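Local coordinates for protein D-alanyl-D-alanine carboxypeptidase (Vibrio cholerae, PDB 5TR7) that probably removes the terminal D-alanine from peptidoglycan precursors as a penicillin-binding serine carboxypeptidase of the peptidase S11 family, at residues L128-N132 and S133-N137. Residues are numbered along the deposited sequence; the frame is centred on the assembly and turned at random.
Sequences LGMKN and SHFTN
With CG of M130 anti to its carbonyl carbon and beside the backbone N (chi1 -57°) and the chain bent at chi3 (62°), the terminal methyl is carried past S133 to the ring of F135, two residues beyond the type I beta turn M130-S133. How a chain leaves a helix and starts an extended run is well illustrated here: a Schellman motif ends helix 114-127, with G129 the first residue to leave it, at a positive phi (85°). The turn itself is closed by a weak hydrogen bond from S133 N to M130 O, 3.3 Å long. Beyond it, the side chains of M130 and F135 cross at about a right angle, both buried. M130 and F135 also lean on M40 of helix 37-50, so the loop packs on the helix bearing K38, the predicted proton acceptor, whose side chain is about 9 Å from that of F135. S133 OG lies beside its own backbone N and is held by hydrogen bonds to S148 and D152; D152 also takes the N-H of N132, tying the turn to helix 150-163. M130 CE passes 3.8 Å from S133 OG and reaches F135 CZ at 4.0 Å, coming to the ring's edge close to the ring plane.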
# COMPACT_ATOMS: atom_id res chain seq x y z
N LEU A 128 -11.01 -8.52 -7.48
CA LEU A 128 -9.90 -9.20 -6.84
C LEU A 128 -10.38 -10.11 -5.70
O LEU A 128 -9.56 -10.77 -5.14
CB LEU A 128 -8.90 -8.22 -6.29
CG LEU A 128 -8.11 -7.37 -7.30
CD1 LEU A 128 -7.25 -6.31 -6.64
CD2 LEU A 128 -7.30 -8.18 -8.29
N GLY A 129 -11.68 -10.14 -5.33
CA GLY A 129 -12.10 -11.01 -4.21
C GLY A 129 -11.96 -10.39 -2.81
O GLY A 129 -12.00 -11.05 -1.79
N MET A 130 -11.86 -9.07 -2.77
CA MET A 130 -11.80 -8.33 -1.51
C MET A 130 -13.27 -8.05 -1.11
O MET A 130 -13.72 -6.91 -1.06
CB MET A 130 -11.01 -7.03 -1.71
CG MET A 130 -9.59 -7.29 -2.24
SD MET A 130 -8.75 -5.79 -2.65
CE MET A 130 -8.64 -4.88 -1.11
N LYS A 131 -13.98 -9.08 -0.72
CA LYS A 131 -15.40 -8.99 -0.37
C LYS A 131 -15.71 -8.26 0.93
O LYS A 131 -16.85 -7.93 1.16
CB LYS A 131 -15.97 -10.40 -0.34
CG LYS A 131 -15.57 -11.21 -1.58
CD LYS A 131 -16.39 -12.47 -1.70
CE LYS A 131 -16.14 -13.39 -0.52
NZ LYS A 131 -16.91 -14.67 -0.63
N ASN A 132 -14.70 -7.97 1.75
CA ASN A 132 -14.91 -7.23 2.98
C ASN A 132 -14.15 -5.90 3.00
O ASN A 132 -13.68 -5.44 4.03
CB ASN A 132 -14.52 -8.10 4.17
CG ASN A 132 -15.50 -9.23 4.42
OD1 ASN A 132 -16.70 -9.13 4.20
ND2 ASN A 132 -14.99 -10.28 4.97
N SER A 133 -14.08 -5.28 1.84
CA SER A 133 -13.42 -4.01 1.70
C SER A 133 -14.27 -2.99 0.99
O SER A 133 -15.03 -3.34 0.10
CB SER A 133 -12.11 -4.20 0.92
OG SER A 133 -11.22 -5.09 1.61
N HIS A 134 -14.18 -1.74 1.39
CA HIS A 134 -14.87 -0.68 0.69
C HIS A 134 -14.08 0.62 0.86
O HIS A 134 -13.70 0.99 1.95
CB HIS A 134 -16.30 -0.50 1.17
CG HIS A 134 -17.09 0.45 0.34
ND1 HIS A 134 -17.30 1.76 0.68
CD2 HIS A 134 -17.68 0.27 -0.87
CE1 HIS A 134 -18.00 2.35 -0.27
NE2 HIS A 134 -18.25 1.47 -1.22
N PHE A 135 -13.87 1.32 -0.23
CA PHE A 135 -13.14 2.56 -0.21
C PHE A 135 -14.02 3.78 -0.47
O PHE A 135 -15.00 3.70 -1.24
CB PHE A 135 -12.00 2.47 -1.22
CG PHE A 135 -11.11 1.28 -0.99
CD1 PHE A 135 -10.14 1.29 -0.02
CD2 PHE A 135 -11.28 0.11 -1.73
CE1 PHE A 135 -9.32 0.18 0.20
CE2 PHE A 135 -10.46 -0.97 -1.56
CZ PHE A 135 -9.47 -0.96 -0.59
N THR A 136 -13.68 4.90 0.20
CA THR A 136 -14.37 6.18 0.03
C THR A 136 -13.48 7.29 -0.52
O THR A 136 -13.95 8.35 -0.86
CB THR A 136 -15.00 6.66 1.33
OG1 THR A 136 -13.96 6.77 2.33
CG2 THR A 136 -16.10 5.67 1.77
N ASN A 137 -12.19 7.08 -0.60
CA ASN A 137 -11.32 8.08 -1.14
C ASN A 137 -10.03 7.39 -1.63
O ASN A 137 -9.83 6.21 -1.34
CB ASN A 137 -11.06 9.12 -0.05
CG ASN A 137 -10.31 8.55 1.10
OD1 ASN A 137 -9.28 7.88 0.93
ND2 ASN A 137 -10.79 8.82 2.27